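PDB 2G40: conserved hypothetical protein from Deinococcus radiodurans, which may take part in L-lactate utilization as a homodimeric member of the LutC/YkgG family. Local coordinates for residues L57-D62 / A135-G140; A70-S75 / R217-V222; G81-A86 / F161-V166; I94-I99 / V128-A133; T139-L144 / L192-G197. All blocks are in the same frame, centred on the assembly; numbering follows the deposited sequence. Where two conformers were deposited one is given.

Contact 1: residues L57-D62 / A135-G140; sequences LHQFED and AISETG
The Phe60 ring leans into the turn that follows strand 134-136, and most of what it meets there lies neither squarely over a face nor in its plane. Its edge is taken by a carbonyl, with Phe60 CD1 3.8 Å from Ile136 O near the ring plane. Ala135 CB approaches obliquely, 3.6 Å from both Phe60 CE1 and Phe60 CZ, while Gly140 CA lies 4.2 Å from Phe60 CD1. The ring gets there because Phe60 CG is anti to the backbone N (chi1 -179°), which brings Phe60 CE1 and Phe60 CZ against Ala135 CB. The second flat group, the amide of Gln59, works through its oxygen. Ser137 OG donates to Gln59 OE1 over a short 2.5 Å, in the carbonyl plane and on a lone pair, at a C=O...donor angle of 143°. Closer to the helix, Gln59 CG is 3.5 Å from Ser137 O, the extended chain bringing the amide to Ser137. Gln173 O is a weak alternative partner for the same hydroxyl. The Glu138 carboxylate is bound outside the contact, by Val175 N. Apolar and polar packing thus divide between two adjacent helix positions: Phe60 is buried and also touches Ile142 and Ile171, whereas Gln59 is partly exposed. The arrangement is that of a helix, 53-66, packed on the turn of a beta hairpin, 134-136 with 141-144, whose turn ends in a G1 beta bulge, Gly140 and Thr141 facing Ile136.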
# COMPACT_ATOMS: atom_id res chain seq x y z
N LEU A 57 20.96 7.34 -9.80
CA LEU A 57 19.97 8.08 -10.58
C LEU A 57 19.68 7.40 -11.91
O LEU A 57 18.52 7.20 -12.30
CB LEU A 57 20.45 9.52 -10.80
CG LEU A 57 20.33 10.39 -9.54
CD1 LEU A 57 21.02 11.72 -9.73
CD2 LEU A 57 18.87 10.61 -9.16
N HIS A 58 20.75 6.99 -12.59
CA HIS A 58 20.60 6.30 -13.86
C HIS A 58 19.91 4.96 -13.69
O HIS A 58 19.04 4.60 -14.46
CB HIS A 58 21.95 6.11 -14.53
CG HIS A 58 22.54 7.39 -15.03
ND1 HIS A 58 23.86 7.49 -15.42
CD2 HIS A 58 21.99 8.61 -15.23
CE1 HIS A 58 24.10 8.72 -15.82
NE2 HIS A 58 22.98 9.42 -15.74
N GLN A 59 20.27 4.24 -12.65
CA GLN A 59 19.59 2.98 -12.34
C GLN A 59 18.10 3.14 -12.03
O GLN A 59 17.27 2.36 -12.52
CB GLN A 59 20.30 2.31 -11.17
CG GLN A 59 19.69 0.99 -10.75
CD GLN A 59 20.50 0.35 -9.69
OE1 GLN A 59 20.54 0.81 -8.55
NE2 GLN A 59 21.15 -0.72 -10.04
N PHE A 60 17.76 4.14 -11.23
CA PHE A 60 16.38 4.41 -10.85
C PHE A 60 15.60 4.71 -12.12
O PHE A 60 14.54 4.12 -12.35
CB PHE A 60 16.33 5.60 -9.89
CG PHE A 60 14.94 5.97 -9.42
CD1 PHE A 60 14.14 5.05 -8.77
CD2 PHE A 60 14.46 7.27 -9.60
CE1 PHE A 60 12.86 5.41 -8.30
CE2 PHE A 60 13.21 7.64 -9.16
CZ PHE A 60 12.40 6.69 -8.49
N GLU A 61 16.15 5.60 -12.94
CA GLU A 61 15.53 5.93 -14.23
C GLU A 61 15.25 4.67 -15.05
O GLU A 61 14.13 4.48 -15.53
CB GLU A 61 16.42 6.88 -15.04
CG GLU A 61 15.88 7.20 -16.45
CD GLU A 61 16.70 8.27 -17.18
OE1 GLU A 61 17.85 8.51 -16.79
OE2 GLU A 61 16.19 8.86 -18.14
N ASP A 62 16.26 3.82 -15.21
CA ASP A 62 16.12 2.60 -16.01
C ASP A 62 14.99 1.73 -15.47
O ASP A 62 14.23 1.17 -16.22
CB ASP A 62 17.39 1.77 -15.99
CG ASP A 62 18.55 2.43 -16.69
OD1 ASP A 62 18.34 3.45 -17.36
OD2 ASP A 62 19.69 1.92 -16.57
N ALA A 135 12.71 6.47 -2.43
CA ALA A 135 12.70 5.65 -3.62
C ALA A 135 13.96 4.82 -3.62
O ALA A 135 14.97 5.22 -3.08
CB ALA A 135 12.66 6.50 -4.88
N ILE A 136 13.85 3.64 -4.22
CA ILE A 136 14.95 2.70 -4.26
C ILE A 136 15.33 2.44 -5.71
O ILE A 136 14.51 2.00 -6.54
CB ILE A 136 14.56 1.38 -3.58
CG1 ILE A 136 14.15 1.62 -2.13
CG2 ILE A 136 15.71 0.40 -3.66
CD1 ILE A 136 13.20 0.57 -1.63
N SER A 137 16.59 2.71 -6.02
CA SER A 137 17.05 2.61 -7.39
C SER A 137 17.08 1.18 -7.91
O SER A 137 16.68 0.94 -9.04
CB SER A 137 18.41 3.27 -7.56
OG SER A 137 19.48 2.53 -7.00
N GLU A 138 17.52 0.23 -7.08
CA GLU A 138 17.75 -1.14 -7.57
C GLU A 138 16.49 -1.81 -8.10
O GLU A 138 16.55 -2.59 -9.05
CB GLU A 138 18.46 -2.02 -6.52
CG GLU A 138 17.66 -2.37 -5.27
CD GLU A 138 18.38 -3.36 -4.36
OE1 GLU A 138 19.28 -4.07 -4.85
OE2 GLU A 138 18.04 -3.44 -3.16
N THR A 139 15.35 -1.49 -7.49
CA THR A 139 14.07 -2.08 -7.86
C THR A 139 13.11 -1.09 -8.48
O THR A 139 12.00 -1.45 -8.82
CB THR A 139 13.44 -2.77 -6.65
OG1 THR A 139 13.34 -1.85 -5.57
CG2 THR A 139 14.27 -3.95 -6.23
N GLY A 140 13.52 0.17 -8.63
CA GLY A 140 12.63 1.19 -9.18
C GLY A 140 11.40 1.32 -8.32
O GLY A 140 10.26 1.36 -8.82

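Contact 2: residues A70-S75 / R217-V222; sequences AYTHVS and RLQVIV
Tyr71 and Val222 make the tight part of this strand pair. Val222 CG2 presses obliquely on the phenol, 3.4 Å from Tyr71 CE2 and 3.3 Å from Tyr71 OH. The other methyl, Val222 CG1, sits over one face of the His73 imidazole in a CH-pi contact, 3.8 Å from the ring centroid; His73 NE2 is held by Gly224 O. Helix 53-66 covers much of this side, with Phe60 on Val222, Ile64 on Val220 and Leu65 on Tyr71, though His73 stays exposed. The backbones form a parallel pair linked by five hydrogen bonds from Ala70 N through Val74 N. Strand 70-74 is the outermost, within this chain, of a six-stranded parallel sheet, consistent with the Rossmann-like clan of its family. On the other face Val74 CG2 meets buried Ile221 CG2 at 3.7 Å, but the Ala70 and Gln219 end is looser and hydrated. There Gln219, bent at chi2 (80°), turns its amide across to strand 70-74, with Gln219 OE1 3.3 Å from Ala70 CB. Gln219 NE2 still donates to Val220 O, 3.1 Å away, from well above the carbonyl plane; that oxygen also takes Thr72 N. Gln219 NE2 donates to a water too, which reaches Tyr71 O weakly.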
# COMPACT_ATOMS: atom_id res chain seq x y z
N ALA A 70 6.57 7.11 -17.08
CA ALA A 70 7.31 8.25 -17.60
C ALA A 70 8.27 8.73 -16.53
O ALA A 70 8.05 8.54 -15.34
CB ALA A 70 6.40 9.37 -18.03
N TYR A 71 9.39 9.30 -16.97
CA TYR A 71 10.44 9.75 -16.07
C TYR A 71 11.08 11.04 -16.59
O TYR A 71 11.42 11.13 -17.77
CB TYR A 71 11.52 8.68 -15.94
CG TYR A 71 12.65 9.03 -14.98
CD1 TYR A 71 13.74 9.78 -15.41
CD2 TYR A 71 12.66 8.57 -13.69
CE1 TYR A 71 14.78 10.10 -14.55
CE2 TYR A 71 13.70 8.90 -12.82
CZ TYR A 71 14.76 9.65 -13.27
OH TYR A 71 15.80 9.95 -12.41
N THR A 72 11.29 11.99 -15.70
CA THR A 72 12.02 13.20 -16.03
C THR A 72 12.77 13.66 -14.80
O THR A 72 12.31 13.47 -13.69
CB THR A 72 11.09 14.31 -16.57
OG1 THR A 72 11.88 15.39 -17.10
CG2 THR A 72 10.16 14.82 -15.50
N HIS A 73 13.95 14.23 -15.00
CA HIS A 73 14.72 14.79 -13.91
C HIS A 73 14.85 16.28 -14.22
O HIS A 73 15.30 16.66 -15.29
CB HIS A 73 16.09 14.14 -13.80
CG HIS A 73 16.88 14.55 -12.59
ND1 HIS A 73 18.07 13.95 -12.25
CD2 HIS A 73 16.64 15.47 -11.63
CE1 HIS A 73 18.55 14.50 -11.15
NE2 HIS A 73 17.70 15.43 -10.75
N VAL A 74 14.38 17.12 -13.30
CA VAL A 74 14.35 18.57 -13.50
C VAL A 74 14.95 19.28 -12.29
O VAL A 74 15.13 18.67 -11.24
CB VAL A 74 12.89 19.06 -13.77
CG1 VAL A 74 12.31 18.43 -15.01
CG2 VAL A 74 11.99 18.81 -12.55
N SER A 75 15.27 20.56 -12.44
CA SER A 75 15.64 21.42 -11.32
C SER A 75 14.39 21.82 -10.54
O SER A 75 13.28 21.74 -11.06
CB SER A 75 16.30 22.70 -11.83
OG SER A 75 15.37 23.48 -12.59
N ARG A 217 -1.18 4.89 -15.37
CA ARG A 217 -0.19 5.84 -15.82
C ARG A 217 0.55 6.41 -14.63
O ARG A 217 -0.06 6.83 -13.64
CB ARG A 217 -0.86 6.95 -16.62
CG ARG A 217 -1.57 6.44 -17.87
CD ARG A 217 -2.49 7.51 -18.45
NE ARG A 217 -1.71 8.69 -18.78
CZ ARG A 217 -2.10 9.96 -18.61
NH1 ARG A 217 -3.28 10.24 -18.08
NH2 ARG A 217 -1.28 10.94 -18.96
N LEU A 218 1.86 6.39 -14.73
CA LEU A 218 2.70 6.97 -13.70
C LEU A 218 3.74 7.85 -14.35
O LEU A 218 4.40 7.45 -15.33
CB LEU A 218 3.38 5.89 -12.85
CG LEU A 218 4.52 6.38 -11.93
CD1 LEU A 218 4.01 7.32 -10.85
CD2 LEU A 218 5.24 5.14 -11.36
N GLN A 219 3.82 9.08 -13.84
CA GLN A 219 4.89 10.01 -14.20
C GLN A 219 5.73 10.22 -12.96
O GLN A 219 5.24 10.68 -11.94
CB GLN A 219 4.33 11.34 -14.65
CG GLN A 219 5.36 12.47 -14.79
CD GLN A 219 6.13 12.39 -16.08
OE1 GLN A 219 5.56 12.47 -17.15
NE2 GLN A 219 7.46 12.24 -15.98
N VAL A 220 7.01 9.91 -13.06
CA VAL A 220 7.96 10.19 -12.02
C VAL A 220 8.73 11.44 -12.42
O VAL A 220 9.23 11.57 -13.54
CB VAL A 220 8.96 9.01 -11.81
CG1 VAL A 220 10.06 9.41 -10.83
CG2 VAL A 220 8.23 7.74 -11.37
N ILE A 221 8.80 12.37 -11.48
CA ILE A 221 9.54 13.59 -11.64
C ILE A 221 10.57 13.62 -10.54
O ILE A 221 10.25 13.79 -9.37
CB ILE A 221 8.64 14.86 -11.59
CG1 ILE A 221 7.55 14.78 -12.65
CG2 ILE A 221 9.49 16.14 -11.76
CD1 ILE A 221 6.66 16.01 -12.72
N VAL A 222 11.83 13.41 -10.92
CA VAL A 222 12.92 13.61 -9.97
C VAL A 222 13.32 15.06 -9.99
O VAL A 222 13.42 15.67 -11.05
CB VAL A 222 14.12 12.71 -10.29
CG1 VAL A 222 15.25 12.91 -9.24
CG2 VAL A 222 13.66 11.30 -10.37
O HOH W 1 8.73 12.35 -18.67

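Contact 3: residues G81-A86 / F161-V166; sequences GAIAKA and FHICVV
Ala86 is the hub of the first shell, meeting strand 161-166 with both its methyl and its carbonyl. Ala86 CB lies 3.9 Å from Ile163 CD1, the tip of a side chain that reaches out from the strand toward the helix. The carbonyl meets an aromatic rim: Ala86 O is 3.4 Å from Phe161 CE2 and 3.5 Å from Phe161 CZ, near the ring plane and at its edge. Farther along, Ile83 CD1 touches Val165 CG2 at 4.2 Å, a looser meeting of branch ends. Next come the contacts that fix these groups. With chi1 at -58°, anti to the carbonyl carbon, Ile163 CG1 is placed 3.6 Å above one face of the Phe161 ring, so these two alternate residues of the strand pack on each other as well as on the helix. Arg217 adds a cation-pi contact to the same phenylalanine, and Trp103 packs on both Ile83 and Val165. Outermost is the fold itself: helix 79-87 lies against the parallel sheet with its short segment running nearly antiparallel to the strand, at 165°, and the axes 10.1 Å apart. Methyl groups and ring hydrogens carry the interface, and it therefore depends on fit rather than on directional bonds; the ring edge, slightly positive, is likely to be mildly attracted to the Ala86 oxygen, an effect absent from the aliphatic pairs.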
# COMPACT_ATOMS: atom_id res chain seq x y z
N GLY A 81 6.64 23.65 -13.92
CA GLY A 81 6.47 23.44 -15.36
C GLY A 81 6.42 21.97 -15.76
O GLY A 81 5.59 21.59 -16.60
N ALA A 82 7.28 21.16 -15.16
CA ALA A 82 7.32 19.71 -15.41
C ALA A 82 5.99 19.06 -15.04
O ALA A 82 5.49 18.19 -15.76
CB ALA A 82 8.45 19.05 -14.63
N ILE A 83 5.45 19.46 -13.90
CA ILE A 83 4.17 18.92 -13.44
C ILE A 83 3.08 19.35 -14.39
O ILE A 83 2.27 18.54 -14.84
CB ILE A 83 3.82 19.39 -12.02
CG1 ILE A 83 4.85 18.86 -11.01
CG2 ILE A 83 2.43 18.90 -11.63
CD1 ILE A 83 4.76 19.48 -9.65
N ALA A 84 3.08 20.64 -14.73
CA ALA A 84 2.14 21.17 -15.71
C ALA A 84 2.23 20.47 -17.05
O ALA A 84 1.21 20.12 -17.64
CB ALA A 84 2.33 22.66 -15.89
N LYS A 85 3.46 20.22 -17.50
CA LYS A 85 3.68 19.55 -18.75
C LYS A 85 3.13 18.11 -18.69
O LYS A 85 2.47 17.67 -19.62
CB LYS A 85 5.17 19.56 -19.11
CG LYS A 85 5.48 19.01 -20.46
CD LYS A 85 6.97 19.15 -20.75
CE LYS A 85 7.34 18.58 -22.10
NZ LYS A 85 6.77 17.22 -22.28
N ALA A 86 3.37 17.42 -17.58
CA ALA A 86 2.87 16.05 -17.37
C ALA A 86 1.35 15.92 -17.42
O ALA A 86 0.82 14.92 -17.93
CB ALA A 86 3.38 15.51 -16.05
N PHE A 161 -3.90 8.23 -13.05
CA PHE A 161 -2.64 8.82 -13.43
C PHE A 161 -2.03 9.43 -12.20
O PHE A 161 -2.66 10.28 -11.57
CB PHE A 161 -2.86 9.89 -14.50
CG PHE A 161 -1.62 10.64 -14.94
CD1 PHE A 161 -0.35 10.08 -14.90
CD2 PHE A 161 -1.75 11.92 -15.45
CE1 PHE A 161 0.77 10.79 -15.34
CE2 PHE A 161 -0.64 12.63 -15.89
CZ PHE A 161 0.61 12.07 -15.84
N HIS A 162 -0.85 8.94 -11.82
CA HIS A 162 -0.13 9.37 -10.63
C HIS A 162 1.10 10.11 -11.13
O HIS A 162 1.86 9.58 -11.95
CB HIS A 162 0.26 8.14 -9.81
CG HIS A 162 0.96 8.42 -8.51
ND1 HIS A 162 1.53 7.42 -7.76
CD2 HIS A 162 1.18 9.57 -7.84
CE1 HIS A 162 2.07 7.94 -6.67
NE2 HIS A 162 1.88 9.25 -6.70
N ILE A 163 1.24 11.35 -10.70
CA ILE A 163 2.45 12.13 -10.86
C ILE A 163 3.14 12.17 -9.50
O ILE A 163 2.61 12.73 -8.54
CB ILE A 163 2.18 13.57 -11.29
CG1 ILE A 163 1.40 13.59 -12.62
CG2 ILE A 163 3.51 14.32 -11.45
CD1 ILE A 163 0.90 14.97 -13.05
N CYS A 164 4.32 11.56 -9.44
CA CYS A 164 5.00 11.39 -8.18
C CYS A 164 6.34 12.12 -8.22
O CYS A 164 7.21 11.81 -9.06
CB CYS A 164 5.21 9.91 -7.91
SG CYS A 164 6.02 9.62 -6.37
N VAL A 165 6.50 13.08 -7.33
CA VAL A 165 7.71 13.91 -7.30
C VAL A 165 8.65 13.31 -6.28
O VAL A 165 8.28 13.12 -5.13
CB VAL A 165 7.40 15.38 -6.91
CG1 VAL A 165 8.68 16.17 -6.72
CG2 VAL A 165 6.53 16.03 -7.96
N VAL A 166 9.87 13.01 -6.72
CA VAL A 166 10.88 12.33 -5.92
C VAL A 166 12.06 13.27 -5.85
O VAL A 166 12.64 13.59 -6.86
CB VAL A 166 11.30 11.03 -6.59
CG1 VAL A 166 12.42 10.35 -5.78
CG2 VAL A 166 10.09 10.10 -6.79

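Contact 4: residues I94-I99 / V128-A133; sequences IVPAGI and VLTGCA
Ile94 and Leu129 supply the one hydrogen bond that joins these two segments: Leu129 N donates to Ile94 O at 3.0 Å, nearly straight on to the oxygen. Together with the backbone bond of Ile94 to Ala127, it makes the single parallel bridge of Ile94 with Val128; Val128 CA adds a CA-H...O contact to Ile94 O at 3.6 Å. Polar bonds inside each segment shape the rest. Pro96 to Ile99 forms a type I beta turn closed by Ile99 N on Pro96 O, and Thr130 OG1 donates to Gly131 O on a lone pair, 2.7 Å away, while also pairing with His162 NE2. One buried acceptor, Leu129 O, has no polar partner in the model. Apolar contacts fall at two places. Beside the bridge, Val128 CG2 lies 4.0 Å from Ile94 CB. At the end of the turn, Ile99 puts both branches to work: Ile99 CG2 meets Leu129 CD2 at 4.0 Å, and Ile99 CD1, swung round by a chi2 of -67°, comes 4.0 Å from Gly131 N. With an alanine in place of Ile99 the turn would probably lose most of its apolar grip on Leu129, and a gap would open beside the Leu129 methyl and Gly131. Strand 127-130 stands between 92-94 and 161-167 in the parallel sheet; Val128 also packs on His162 and Leu129 on Ile163, while the departing loop leans on Leu104 through Ile99.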
# COMPACT_ATOMS: atom_id res chain seq x y z
N ILE A 94 -5.62 16.02 -8.20
CA ILE A 94 -5.79 15.93 -6.75
C ILE A 94 -4.49 16.30 -6.08
O ILE A 94 -3.46 15.73 -6.40
CB ILE A 94 -6.16 14.51 -6.33
CG1 ILE A 94 -7.50 14.12 -6.92
CG2 ILE A 94 -6.21 14.37 -4.81
CD1 ILE A 94 -7.63 12.60 -7.11
N VAL A 95 -4.53 17.26 -5.16
CA VAL A 95 -3.33 17.81 -4.55
C VAL A 95 -3.44 17.66 -3.04
O VAL A 95 -4.22 18.36 -2.41
CB VAL A 95 -3.13 19.30 -4.95
CG1 VAL A 95 -1.86 19.88 -4.36
CG2 VAL A 95 -3.06 19.42 -6.47
N PRO A 96 -2.68 16.72 -2.47
CA PRO A 96 -2.59 16.60 -1.02
C PRO A 96 -2.16 17.91 -0.36
O PRO A 96 -1.39 18.69 -0.93
CB PRO A 96 -1.49 15.56 -0.83
CG PRO A 96 -1.54 14.73 -2.07
CD PRO A 96 -1.86 15.71 -3.15
N ALA A 97 -2.67 18.13 0.84
CA ALA A 97 -2.53 19.39 1.57
C ALA A 97 -1.07 19.82 1.75
O ALA A 97 -0.76 21.02 1.80
CB ALA A 97 -3.25 19.27 2.95
N GLY A 98 -0.17 18.86 1.84
CA GLY A 98 1.24 19.15 2.10
C GLY A 98 2.09 19.40 0.88
O GLY A 98 3.31 19.60 1.00
N ILE A 99 1.50 19.39 -0.31
CA ILE A 99 2.25 19.73 -1.51
C ILE A 99 2.61 21.21 -1.43
O ILE A 99 1.73 22.03 -1.22
CB ILE A 99 1.40 19.45 -2.78
CG1 ILE A 99 1.26 17.94 -3.01
CG2 ILE A 99 1.97 20.16 -4.02
CD1 ILE A 99 2.53 17.22 -3.38
N VAL A 128 -3.43 12.51 -9.79
CA VAL A 128 -3.07 12.84 -8.43
C VAL A 128 -1.59 13.18 -8.44
O VAL A 128 -0.79 12.55 -9.14
CB VAL A 128 -3.37 11.66 -7.47
CG1 VAL A 128 -2.62 10.35 -7.88
CG2 VAL A 128 -3.06 12.06 -6.03
N LEU A 129 -1.24 14.17 -7.63
CA LEU A 129 0.12 14.66 -7.52
C LEU A 129 0.58 14.36 -6.11
O LEU A 129 -0.10 14.73 -5.15
CB LEU A 129 0.15 16.17 -7.77
CG LEU A 129 1.47 16.87 -7.46
CD1 LEU A 129 2.55 16.39 -8.41
CD2 LEU A 129 1.34 18.36 -7.52
N THR A 130 1.70 13.66 -5.97
CA THR A 130 2.23 13.36 -4.64
C THR A 130 3.74 13.48 -4.59
O THR A 130 4.43 13.40 -5.61
CB THR A 130 1.91 11.92 -4.12
OG1 THR A 130 2.77 10.96 -4.76
CG2 THR A 130 0.47 11.54 -4.36
N GLY A 131 4.22 13.63 -3.36
CA GLY A 131 5.61 13.35 -3.04
C GLY A 131 5.75 11.87 -2.73
O GLY A 131 4.92 11.04 -3.13
N CYS A 132 6.80 11.53 -2.02
CA CYS A 132 6.98 10.17 -1.54
C CYS A 132 7.82 10.19 -0.29
O CYS A 132 8.28 11.27 0.13
CB CYS A 132 7.65 9.31 -2.57
SG CYS A 132 9.32 9.82 -3.02
N ALA A 133 8.02 9.02 0.30
CA ALA A 133 8.87 8.89 1.47
C ALA A 133 10.32 8.63 1.09
O ALA A 133 11.25 9.26 1.64
CB ALA A 133 8.37 7.79 2.38

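Contact 5: residues T139-L144 / L192-G197; sequences TGTIIL and LTWLSG
Ile143 lies along Trp194 on one face of this antiparallel pair, and its atoms can be followed outward along the indole. Its CB stays over the backbone, 4.2 Å from Thr193 O. From there CG1, set beside the backbone N by a chi1 of -58°, comes 3.7 Å from Trp194 CD2, and the branch CG2 reaches 4.0 Å from Trp194 NE1. At the tip, Ile143 CD1 is centred over the six-membered ring, 3.6 Å from the centroid and 16° off the normal, a clear CH-pi contact. Thr141 CG2 adds an oblique touch at 3.8 Å from Trp194 CE3. On the same face Thr141 OG1 and Ser196 OG share a hydrogen bond of 2.6 Å, and Thr139 OG1 also pairs with Thr141 OG1, so a short chain of hydroxyls fastens the strand start. Two-way backbone bonds join Ile142 with Leu195 and Leu144 with Thr193; a water bridges Gly140 O and Leu195 O. With an alanine in place of Trp194, Ile143 would probably lose the surface under its tip and the dimer contact its stacked ring. Strand 192-196 is the outermost of the mixed sheet within this chain, but Leu192 and Trp194 pair antiparallel with a strand of the second subunit, where Trp194 stacks on Trp194 of that chain; helix 175-187 packs on the same tryptophan through Val179, and strand 134-136 borders 141-144.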
# COMPACT_ATOMS: atom_id res chain seq x y z
N THR A 139 15.35 -1.49 -7.49
CA THR A 139 14.07 -2.08 -7.86
C THR A 139 13.11 -1.09 -8.48
O THR A 139 12.00 -1.45 -8.82
CB THR A 139 13.44 -2.77 -6.65
OG1 THR A 139 13.34 -1.85 -5.57
CG2 THR A 139 14.27 -3.95 -6.23
N GLY A 140 13.52 0.17 -8.63
CA GLY A 140 12.63 1.19 -9.18
C GLY A 140 11.40 1.32 -8.32
O GLY A 140 10.26 1.36 -8.82
N THR A 141 11.61 1.32 -7.01
CA THR A 141 10.50 1.38 -6.04
C THR A 141 10.29 2.76 -5.50
O THR A 141 11.25 3.44 -5.14
CB THR A 141 10.78 0.48 -4.82
OG1 THR A 141 10.91 -0.87 -5.26
CG2 THR A 141 9.66 0.57 -3.76
N ILE A 142 9.03 3.15 -5.40
CA ILE A 142 8.71 4.36 -4.72
C ILE A 142 7.86 3.93 -3.53
O ILE A 142 6.87 3.20 -3.67
CB ILE A 142 7.98 5.34 -5.62
CG1 ILE A 142 8.91 5.84 -6.74
CG2 ILE A 142 7.48 6.50 -4.79
CD1 ILE A 142 8.19 6.53 -7.87
N ILE A 143 8.27 4.38 -2.36
CA ILE A 143 7.50 4.13 -1.15
C ILE A 143 6.79 5.40 -0.71
O ILE A 143 7.42 6.46 -0.56
CB ILE A 143 8.38 3.65 -0.00
CG1 ILE A 143 9.13 2.37 -0.38
CG2 ILE A 143 7.50 3.44 1.28
CD1 ILE A 143 10.22 1.94 0.62
N LEU A 144 5.50 5.26 -0.51
CA LEU A 144 4.68 6.27 0.10
C LEU A 144 4.40 5.89 1.53
O LEU A 144 4.04 4.74 1.81
CB LEU A 144 3.34 6.37 -0.61
CG LEU A 144 3.33 6.54 -2.13
CD1 LEU A 144 1.90 6.90 -2.53
CD2 LEU A 144 4.32 7.57 -2.65
N LEU A 192 2.40 1.99 4.63
CA LEU A 192 3.33 2.17 3.51
C LEU A 192 2.77 1.52 2.28
O LEU A 192 2.18 0.44 2.36
CB LEU A 192 4.68 1.54 3.78
CG LEU A 192 5.47 1.90 5.03
CD1 LEU A 192 6.76 1.16 4.96
CD2 LEU A 192 5.72 3.38 5.16
N THR A 193 2.98 2.18 1.16
CA THR A 193 2.60 1.64 -0.13
C THR A 193 3.88 1.62 -0.96
O THR A 193 4.49 2.65 -1.17
CB THR A 193 1.51 2.51 -0.77
OG1 THR A 193 0.39 2.61 0.13
CG2 THR A 193 1.11 1.95 -2.08
N TRP A 194 4.30 0.44 -1.39
CA TRP A 194 5.51 0.31 -2.19
C TRP A 194 5.09 0.03 -3.62
O TRP A 194 4.48 -1.00 -3.90
CB TRP A 194 6.32 -0.88 -1.75
CG TRP A 194 6.95 -0.81 -0.41
CD1 TRP A 194 6.40 -0.37 0.74
CD2 TRP A 194 8.27 -1.26 -0.09
NE1 TRP A 194 7.30 -0.48 1.77
CE2 TRP A 194 8.46 -1.04 1.29
CE3 TRP A 194 9.30 -1.84 -0.83
CZ2 TRP A 194 9.64 -1.36 1.94
CZ3 TRP A 194 10.47 -2.15 -0.21
CH2 TRP A 194 10.64 -1.93 1.18
N LEU A 195 5.46 0.94 -4.51
CA LEU A 195 5.13 0.85 -5.92
C LEU A 195 6.45 0.55 -6.62
O LEU A 195 7.39 1.30 -6.45
CB LEU A 195 4.59 2.20 -6.39
CG LEU A 195 3.56 2.82 -5.44
CD1 LEU A 195 3.39 4.28 -5.71
CD2 LEU A 195 2.26 2.08 -5.56
N SER A 196 6.53 -0.55 -7.37
CA SER A 196 7.82 -1.04 -7.87
C SER A 196 7.77 -1.48 -9.31
O SER A 196 6.82 -2.15 -9.74
CB SER A 196 8.33 -2.23 -7.05
OG SER A 196 8.51 -1.89 -5.68
N GLY A 197 8.80 -1.08 -10.05
CA GLY A 197 9.05 -1.60 -11.39
C GLY A 197 9.64 -2.99 -11.31
O GLY A 197 9.36 -3.84 -12.16
O HOH W 2 7.59 2.94 -8.89

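Contacts 2, 3 and 4 belong to the parallel sheet: contact 2 links its edge strand to 217-223, contact 3 lays helix 79-87 on strand 161-167, and contact 4 joins 127-130 to the end of strand 92-94 and the loop after it. Contacts 1 and 5 reach the mixed sheet and share Thr139 and Gly140. Contact 2 is partly open, the others buried, though contacts 2 and 5 each hold a water. Backbone bonding dominates strand pairs 2 and 5; contact 3 rests on side-chain fit, contact 1 adds one side-chain hydrogen bond, and contact 4 combines a single backbone bond with aliphatic packing. Contact 5 alone carries substantial subunit pairing. Ile142 touches Val220 and Cys164, bringing the two sheets together.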